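Side-chain contacts in putative cytochrome P450 YjiB (Bacillus subtilis subsp. subtilis, PDB 4RM4), which probably acts as a heme-dependent monooxygenase that inserts one atom of molecular oxygen into organic substrates: residues E156-W161 with A192-G197; E200-R203 with Q208-I211; K106-R111 with I144-G149. One frame throughout, in Å; residues are numbered along the deposited sequence.

Contact 1: E156-W161 with A192-G197; sequences EQFKAW and AAFFAG
Trp161 and Phe194 meet in an offset edge-to-face pair. The six-membered ring of Trp161 turns its edge to one face of Phe194, with the two planes at 65° and the centroids 4.8 Å apart. Its CZ3 does the closest touching, 3.3 Å from CG of Phe194 and displaced from the middle of that ring. CH2 of Trp161 also reaches CB of Phe194, at 3.5 Å. Phe194 leaves its backbone toward helix 155-165, and with CG anti to the backbone N (chi1 -180°) its ring is placed for CZ3 of Trp161 to come over one face.

The second kind of contact is looser apolar packing around Phe158. CD1 of Phe158 lies 3.8 Å from CE1 of Phe194, and these two rings are oblique. Phe195 arrives at the edge of the Phe158 ring, close to its plane, with CZ of Phe195 4.0 Å from CE1 of Phe158. Phe158 and Phe195 both lean on helix 226-257, through Leu237 and through Cys233 and Thr234.

The axes of the two segments come no closer than 12.2 Å and their directions differ by 140°. At this spacing the aromatic cluster of Phe158, Trp161 and Phe194 bridges the distance between the helices. The contact is held by ring and apolar packing, with no hydrogen bond or charge pair across it; NE1 of Trp161 is hydrogen-bonded to OE1 of Glu190, on the same helix as Phe194.

Contact 2: E200-R203 with Q208-I211; sequences EEKR and QDII
Lys202 reaches from helix 177-204 toward Ile211 and Asp209. Its CB already touches the isoleucine, lying 3.9 Å from CG2 of Ile211. CG comes closer to the same methyl, 3.6 Å from CG2 of Ile211, and the two side chains cross at about a right angle. The lysine chain then bends (chi2 -53°), and the bend carries its outer part along the carboxylate of Asp209. CD lies 3.8 Å from OD2 of Asp209. CE lies 3.6 Å from OD2 of Asp209, so the methylene carbons pack against the acid before the charge is reached.

At the tip, NZ of Lys202 stands 3.9 Å from OD2 of Asp209, a long salt bridge. A water closes the gap. It accepts a hydrogen bond from NZ of Lys202 at 2.6 Å and donates one to OD2 of Asp209 at 2.4 Å, a distance short enough to be read with caution. The charges are probably linked largely through this water. OD2 of Asp209 also bonds to OG of Ser212, and Asp209 is the N-cap residue of helix 210-215.

The contact closes the short turn between helices 177-204 and 210-215. Ile211 continues inward, against Ile198 and Ile199 of the first helix, Cys233 of helix 226-257 and Leu148 of a loop. Lys202 keeps to the outer side, next to Glu207.

Contact 3: K106-R111 with I144-G149; sequences KQWEPR and ISELLG
OE2 of Glu146 takes a salt bridge from NH1 of Arg111 at 2.9 Å. The guanidinium and carboxylate planes are 45° apart, so the groups are not coplanar and the bridge runs through this one nitrogen. The other oxygen, OE1 of Glu146, lies beside the aliphatic part of the arginine, 3.0 Å from CD of Arg111. Glu146 is extended beyond CG (chi2 -160°), which carries its carboxylate across to the arginine. NE of Arg111 has a second acidic partner, Glu114.

Beside this bridge Leu147 covers one face of the Trp108 indole. Its CD1 sits over the five-membered ring, in a CH-pi contact close to the ring normal. CD2 of Leu147 reaches toward the six-membered ring, 3.3 Å from CE3 of Trp108. CH2 of Trp108 comes 3.3 Å from the backbone O of Glu146. The indole NE1 is hydrogen-bonded to O of Gln208, which helps fix the ring's rotation.

Helix 138-147 ends here in a Schellman motif, with Gly149 as its C-prime residue at positive phi. The contact thus pairs an ionic bridge with an aromatic-aliphatic patch, joining helix 102-123 to the last turn of helix 138-147.

In the fold
Contact 3 joins 106-111 to 144-149 and closes first along the chain; contact 1 follows, then contact 2. Contacts 1 and 2 share helix 177-204, and their centres lie about 14 Å apart. The centre of contact 3 is about 17 Å from that of contact 1 and about 13 Å from that of contact 2. Contact 3 meets contact 2 through a probable hydrogen bond, Ile210 N to Leu147 O. Leu148 packs on Phe158 and Phe195 of contact 1. The three contacts tie together helices 102-123, 138-147, 155-165, 177-204 and 210-215 in one part of the P450 fold. Contact 3 comes nearest the heme, through Ile144, which lines its pocket.

Contact 1: E156-W161 with A192-G197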
loop_
_atom_site.group_PDB
_atom_site.type_symbol
_atom_site.label_atom_id
_atom_site.label_comp_id
_atom_site.label_asym_id
_atom_site.label_seq_id
_atom_site.Cartn_x
_atom_site.Cartn_y
_atom_site.Cartn_z
ATOM N N GLU A 156 -4.093 5.717 -21.394
ATOM C CA GLU A 156 -5.339 4.960 -21.170
ATOM C C GLU A 156 -5.115 3.458 -21.149
ATOM O O GLU A 156 -5.740 2.728 -20.377
ATOM C CB GLU A 156 -6.420 5.293 -22.200
ATOM C CG GLU A 156 -7.647 4.368 -22.104
ATOM C CD GLU A 156 -8.276 4.333 -20.700
ATOM O OE1 GLU A 156 -8.400 5.402 -20.059
ATOM O OE2 GLU A 156 -8.651 3.226 -20.237
ATOM N N GLN A 157 -4.224 2.998 -22.011
ATOM C CA GLN A 157 -3.906 1.587 -22.098
ATOM C C GLN A 157 -3.282 1.164 -20.778
ATOM O O GLN A 157 -3.516 0.069 -20.271
ATOM C CB GLN A 157 -2.916 1.386 -23.241
ATOM C CG GLN A 157 -2.747 -0.038 -23.700
ATOM C CD GLN A 157 -1.817 -0.124 -24.896
ATOM O OE1 GLN A 157 -1.188 0.867 -25.283
ATOM N NE2 GLN A 157 -1.729 -1.306 -25.492
ATOM N N PHE A 158 -2.476 2.055 -20.224
ATOM C CA PHE A 158 -1.799 1.786 -18.967
ATOM C C PHE A 158 -2.786 1.745 -17.805
ATOM O O PHE A 158 -2.755 0.837 -16.984
ATOM C CB PHE A 158 -0.742 2.853 -18.718
ATOM C CG PHE A 158 0.230 2.493 -17.644
ATOM C CD1 PHE A 158 1.237 1.586 -17.894
ATOM C CD2 PHE A 158 0.131 3.054 -16.396
ATOM C CE1 PHE A 158 2.139 1.242 -16.904
ATOM C CE2 PHE A 158 1.036 2.721 -15.404
ATOM C CZ PHE A 158 2.042 1.817 -15.672
ATOM N N LYS A 159 -3.661 2.738 -17.743
ATOM C CA LYS A 159 -4.720 2.767 -16.744
ATOM C C LYS A 159 -5.568 1.497 -16.806
ATOM O O LYS A 159 -5.902 0.913 -15.785
ATOM C CB LYS A 159 -5.590 4.005 -16.947
ATOM C CG LYS A 159 -6.758 4.120 -15.984
ATOM C CD LYS A 159 -6.267 4.306 -14.551
ATOM C CE LYS A 159 -7.374 4.832 -13.650
ATOM N NZ LYS A 159 -6.903 5.110 -12.263
ATOM N N ALA A 160 -5.901 1.065 -18.020
ATOM C CA ALA A 160 -6.711 -0.133 -18.213
ATOM C C ALA A 160 -6.065 -1.372 -17.604
ATOM O O ALA A 160 -6.743 -2.191 -16.981
ATOM C CB ALA A 160 -6.986 -0.354 -19.695
ATOM N N TRP A 161 -4.756 -1.507 -17.803
ATOM C CA TRP A 161 -3.973 -2.563 -17.161
ATOM C C TRP A 161 -4.012 -2.457 -15.634
ATOM O O TRP A 161 -4.158 -3.467 -14.937
ATOM C CB TRP A 161 -2.521 -2.491 -17.630
ATOM C CG TRP A 161 -2.302 -2.996 -19.023
ATOM C CD1 TRP A 161 -2.942 -4.033 -19.630
ATOM C CD2 TRP A 161 -1.378 -2.476 -19.985
ATOM N NE1 TRP A 161 -2.472 -4.197 -20.913
ATOM C CE2 TRP A 161 -1.512 -3.249 -21.155
ATOM C CE3 TRP A 161 -0.450 -1.425 -19.971
ATOM C CZ2 TRP A 161 -0.756 -3.010 -22.301
ATOM C CZ3 TRP A 161 0.300 -1.191 -21.108
ATOM C CH2 TRP A 161 0.142 -1.980 -22.257
ATOM N N ALA A 192 4.415 -6.756 -19.345
ATOM C CA ALA A 192 5.796 -7.134 -19.609
ATOM C C ALA A 192 6.304 -6.601 -20.952
ATOM O O ALA A 192 7.350 -5.953 -21.005
ATOM C CB ALA A 192 5.949 -8.649 -19.547
ATOM N N ALA A 193 5.565 -6.873 -22.025
ATOM C CA ALA A 193 5.936 -6.398 -23.361
ATOM C C ALA A 193 5.956 -4.876 -23.441
ATOM O O ALA A 193 6.816 -4.286 -24.089
ATOM C CB ALA A 193 4.994 -6.979 -24.421
ATOM N N PHE A 194 5.006 -4.237 -22.766
ATOM C CA PHE A 194 4.936 -2.789 -22.749
ATOM C C PHE A 194 6.163 -2.225 -22.037
ATOM O O PHE A 194 6.839 -1.326 -22.560
ATOM C CB PHE A 194 3.639 -2.333 -22.060
ATOM C CG PHE A 194 3.463 -0.833 -21.998
ATOM C CD1 PHE A 194 3.852 -0.121 -20.872
ATOM C CD2 PHE A 194 2.884 -0.146 -23.051
ATOM C CE1 PHE A 194 3.680 1.251 -20.808
ATOM C CE2 PHE A 194 2.707 1.224 -22.996
ATOM C CZ PHE A 194 3.104 1.926 -21.873
ATOM N N PHE A 195 6.465 -2.758 -20.852
ATOM C CA PHE A 195 7.642 -2.308 -20.108
ATOM C C PHE A 195 8.921 -2.597 -20.902
ATOM O O PHE A 195 9.871 -1.829 -20.841
ATOM C CB PHE A 195 7.731 -2.957 -18.721
ATOM C CG PHE A 195 6.767 -2.391 -17.716
ATOM C CD1 PHE A 195 6.656 -1.016 -17.530
ATOM C CD2 PHE A 195 5.975 -3.233 -16.950
ATOM C CE1 PHE A 195 5.765 -0.497 -16.601
ATOM C CE2 PHE A 195 5.077 -2.714 -16.030
ATOM C CZ PHE A 195 4.977 -1.354 -15.857
ATOM N N ALA A 196 8.945 -3.712 -21.625
ATOM C CA ALA A 196 10.104 -4.046 -22.455
ATOM C C ALA A 196 10.364 -2.913 -23.433
ATOM O O ALA A 196 11.501 -2.488 -23.624
ATOM C CB ALA A 196 9.876 -5.360 -23.206
ATOM N N GLY A 197 9.296 -2.427 -24.054
ATOM C CA GLY A 197 9.405 -1.319 -24.986
ATOM C C GLY A 197 9.936 -0.050 -24.347
ATOM O O GLY A 197 10.814 0.610 -24.906
#

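Contact 2: E200-R203 with Q208-I211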
loop_
_atom_site.group_PDB
_atom_site.type_symbol
_atom_site.label_atom_id
_atom_site.label_comp_id
_atom_site.label_asym_id
_atom_site.label_seq_id
_atom_site.Cartn_x
_atom_site.Cartn_y
_atom_site.Cartn_z
ATOM N N GLU A 200 13.693 -0.224 -23.587
ATOM C CA GLU A 200 14.542 0.025 -24.757
ATOM C C GLU A 200 14.601 1.516 -25.058
ATOM O O GLU A 200 15.657 2.065 -25.406
ATOM C CB GLU A 200 13.994 -0.708 -25.982
ATOM C CG GLU A 200 14.619 -2.059 -26.244
ATOM C CD GLU A 200 16.130 -1.989 -26.360
ATOM O OE1 GLU A 200 16.665 -0.908 -26.691
ATOM O OE2 GLU A 200 16.794 -3.012 -26.114
ATOM N N GLU A 201 13.448 2.160 -24.957
ATOM C CA GLU A 201 13.352 3.594 -25.186
ATOM C C GLU A 201 14.294 4.349 -24.264
ATOM O O GLU A 201 15.038 5.217 -24.709
ATOM C CB GLU A 201 11.921 4.074 -24.959
ATOM C CG GLU A 201 11.745 5.577 -25.083
ATOM C CD GLU A 201 11.918 6.070 -26.511
ATOM O OE1 GLU A 201 12.198 5.241 -27.406
ATOM O OE2 GLU A 201 11.770 7.290 -26.732
ATOM N N LYS A 202 14.255 4.017 -22.972
ATOM C CA LYS A 202 15.053 4.739 -21.970
ATOM C C LYS A 202 16.548 4.462 -22.110
ATOM O O LYS A 202 17.382 5.280 -21.711
ATOM C CB LYS A 202 14.563 4.459 -20.541
ATOM C CG LYS A 202 13.094 4.841 -20.311
ATOM C CD LYS A 202 12.807 6.272 -20.727
ATOM C CE LYS A 202 11.323 6.563 -20.575
ATOM N NZ LYS A 202 10.940 7.926 -21.045
ATOM N N ARG A 203 16.891 3.320 -22.695
ATOM C CA ARG A 203 18.282 3.061 -23.049
ATOM C C ARG A 203 18.812 4.081 -24.051
ATOM O O ARG A 203 19.963 4.490 -23.965
ATOM C CB ARG A 203 18.463 1.648 -23.603
ATOM C CG ARG A 203 18.279 0.581 -22.545
ATOM C CD ARG A 203 18.671 -0.787 -23.060
ATOM N NE ARG A 203 18.228 -1.863 -22.172
ATOM C CZ ARG A 203 18.892 -2.264 -21.093
ATOM N NH1 ARG A 203 20.026 -1.664 -20.749
ATOM N NH2 ARG A 203 18.416 -3.257 -20.352
ATOM N N GLN A 208 14.181 11.302 -16.234
ATOM C CA GLN A 208 14.305 11.330 -14.774
ATOM C C GLN A 208 13.410 10.322 -14.074
ATOM O O GLN A 208 13.111 10.455 -12.884
ATOM C CB GLN A 208 13.979 12.723 -14.250
ATOM C CG GLN A 208 14.813 13.803 -14.899
ATOM C CD GLN A 208 16.297 13.501 -14.829
ATOM O OE1 GLN A 208 17.022 13.656 -15.815
ATOM N NE2 GLN A 208 16.760 13.073 -13.656
ATOM N N ASP A 209 12.973 9.322 -14.819
ATOM C CA ASP A 209 12.027 8.355 -14.316
ATOM C C ASP A 209 12.767 7.156 -13.738
ATOM O O ASP A 209 13.969 7.004 -13.929
ATOM C CB ASP A 209 11.123 7.897 -15.447
ATOM C CG ASP A 209 11.912 7.324 -16.603
ATOM O OD1 ASP A 209 12.109 6.093 -16.645
ATOM O OD2 ASP A 209 12.353 8.114 -17.453
ATOM N N ILE A 210 12.031 6.303 -13.040
ATOM C CA ILE A 210 12.597 5.118 -12.394
ATOM C C ILE A 210 13.283 4.180 -13.397
ATOM O O ILE A 210 14.331 3.618 -13.108
ATOM C CB ILE A 210 11.478 4.327 -11.674
ATOM C CG1 ILE A 210 11.054 5.046 -10.383
ATOM C CG2 ILE A 210 11.922 2.886 -11.373
ATOM C CD1 ILE A 210 9.840 4.420 -9.698
ATOM N N ILE A 211 12.667 3.999 -14.560
ATOM C CA ILE A 211 13.211 3.080 -15.567
ATOM C C ILE A 211 14.558 3.584 -16.099
ATOM O O ILE A 211 15.505 2.811 -16.224
ATOM C CB ILE A 211 12.197 2.758 -16.690
ATOM C CG1 ILE A 211 11.137 1.785 -16.163
ATOM C CG2 ILE A 211 12.905 2.113 -17.896
ATOM C CD1 ILE A 211 9.949 1.572 -17.093
HETATM O O HOH W 1 10.607 9.111 -18.780
#

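Contact 3: K106-R111 with I144-G149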
loop_
_atom_site.group_PDB
_atom_site.type_symbol
_atom_site.label_atom_id
_atom_site.label_comp_id
_atom_site.label_asym_id
_atom_site.label_seq_id
_atom_site.Cartn_x
_atom_site.Cartn_y
_atom_site.Cartn_z
ATOM N N LYS A 106 12.300 14.322 -4.165
ATOM C CA LYS A 106 12.306 15.786 -4.254
ATOM C C LYS A 106 12.054 16.207 -5.694
ATOM O O LYS A 106 11.296 17.142 -5.975
ATOM C CB LYS A 106 13.656 16.353 -3.798
ATOM C CG LYS A 106 14.125 15.901 -2.433
ATOM C CD LYS A 106 13.562 16.745 -1.296
ATOM C CE LYS A 106 14.234 16.399 0.026
ATOM N NZ LYS A 106 15.717 16.620 0.002
ATOM N N GLN A 107 12.699 15.485 -6.605
ATOM C CA GLN A 107 12.644 15.768 -8.029
ATOM C C GLN A 107 11.225 15.675 -8.574
ATOM O O GLN A 107 10.859 16.386 -9.508
ATOM C CB GLN A 107 13.541 14.772 -8.759
ATOM C CG GLN A 107 14.071 15.232 -10.094
ATOM C CD GLN A 107 15.085 14.257 -10.641
ATOM O OE1 GLN A 107 15.047 13.070 -10.317
ATOM N NE2 GLN A 107 16.013 14.753 -11.458
ATOM N N TRP A 108 10.425 14.796 -7.981
ATOM C CA TRP A 108 9.097 14.497 -8.505
ATOM C C TRP A 108 7.947 15.188 -7.759
ATOM O O TRP A 108 6.810 15.173 -8.225
ATOM C CB TRP A 108 8.887 12.977 -8.563
ATOM C CG TRP A 108 9.576 12.359 -9.770
ATOM C CD1 TRP A 108 10.806 11.768 -9.806
ATOM C CD2 TRP A 108 9.074 12.324 -11.115
ATOM N NE1 TRP A 108 11.096 11.349 -11.090
ATOM C CE2 TRP A 108 10.052 11.685 -11.912
ATOM C CE3 TRP A 108 7.889 12.761 -11.719
ATOM C CZ2 TRP A 108 9.877 11.470 -13.286
ATOM C CZ3 TRP A 108 7.719 12.550 -13.086
ATOM C CH2 TRP A 108 8.712 11.912 -13.851
ATOM N N GLU A 109 8.252 15.810 -6.628
ATOM C CA GLU A 109 7.226 16.470 -5.814
ATOM C C GLU A 109 6.437 17.493 -6.639
ATOM O O GLU A 109 5.202 17.517 -6.588
ATOM C CB GLU A 109 7.847 17.127 -4.581
ATOM C CG GLU A 109 6.840 17.837 -3.695
ATOM C CD GLU A 109 7.490 18.502 -2.503
ATOM O OE1 GLU A 109 8.737 18.612 -2.488
ATOM O OE2 GLU A 109 6.753 18.913 -1.580
ATOM N N PRO A 110 7.152 18.347 -7.393
ATOM C CA PRO A 110 6.515 19.254 -8.349
ATOM C C PRO A 110 5.433 18.572 -9.173
ATOM O O PRO A 110 4.293 19.045 -9.192
ATOM C CB PRO A 110 7.672 19.654 -9.269
ATOM C CG PRO A 110 8.934 19.382 -8.482
ATOM C CD PRO A 110 8.579 18.669 -7.216
ATOM N N ARG A 111 5.772 17.474 -9.844
ATOM C CA ARG A 111 4.816 16.819 -10.735
ATOM C C ARG A 111 3.654 16.144 -10.012
ATOM O O ARG A 111 2.545 16.069 -10.544
ATOM C CB ARG A 111 5.506 15.819 -11.664
ATOM C CG ARG A 111 5.363 16.171 -13.141
ATOM C CD ARG A 111 3.905 16.093 -13.589
ATOM N NE ARG A 111 3.626 17.011 -14.690
ATOM C CZ ARG A 111 2.543 16.957 -15.459
ATOM N NH1 ARG A 111 1.626 16.014 -15.267
ATOM N NH2 ARG A 111 2.385 17.845 -16.431
ATOM N N ILE A 144 2.410 7.013 -10.814
ATOM C CA ILE A 144 3.356 5.930 -11.088
ATOM C C ILE A 144 3.615 5.796 -12.591
ATOM O O ILE A 144 4.711 5.421 -13.032
ATOM C CB ILE A 144 2.880 4.578 -10.500
ATOM C CG1 ILE A 144 4.065 3.619 -10.364
ATOM C CG2 ILE A 144 1.742 3.983 -11.324
ATOM C CD1 ILE A 144 5.131 4.101 -9.366
ATOM N N SER A 145 2.609 6.114 -13.392
ATOM C CA SER A 145 2.820 6.032 -14.834
ATOM C C SER A 145 3.891 7.044 -15.245
ATOM O O SER A 145 4.768 6.732 -16.044
ATOM C CB SER A 145 1.519 6.262 -15.608
ATOM O OG SER A 145 1.209 7.642 -15.678
ATOM N N GLU A 146 3.819 8.247 -14.694
ATOM C CA GLU A 146 4.803 9.288 -15.010
ATOM C C GLU A 146 6.165 8.966 -14.418
ATOM O O GLU A 146 7.207 9.234 -15.024
ATOM C CB GLU A 146 4.316 10.669 -14.560
ATOM C CG GLU A 146 3.049 11.142 -15.267
ATOM C CD GLU A 146 2.849 12.646 -15.180
ATOM O OE1 GLU A 146 3.775 13.348 -14.718
ATOM O OE2 GLU A 146 1.770 13.129 -15.585
ATOM N N LEU A 147 6.160 8.367 -13.236
ATOM C CA LEU A 147 7.401 7.929 -12.621
ATOM C C LEU A 147 8.003 6.719 -13.325
ATOM O O LEU A 147 9.206 6.485 -13.229
ATOM C CB LEU A 147 7.182 7.614 -11.141
ATOM C CG LEU A 147 7.497 8.743 -10.175
ATOM C CD1 LEU A 147 8.969 9.095 -10.280
ATOM C CD2 LEU A 147 6.605 9.959 -10.450
ATOM N N LEU A 148 7.176 5.953 -14.032
ATOM C CA LEU A 148 7.667 4.819 -14.827
ATOM C C LEU A 148 7.932 5.183 -16.279
ATOM O O LEU A 148 8.207 4.304 -17.103
ATOM C CB LEU A 148 6.689 3.646 -14.788
ATOM C CG LEU A 148 6.796 2.789 -13.530
ATOM C CD1 LEU A 148 5.635 1.812 -13.465
ATOM C CD2 LEU A 148 8.118 2.047 -13.538
ATOM N N GLY A 149 7.817 6.468 -16.597
ATOM C CA GLY A 149 8.136 6.946 -17.931
ATOM C C GLY A 149 7.165 6.493 -19.004
ATOM O O GLY A 149 7.523 6.408 -20.181
#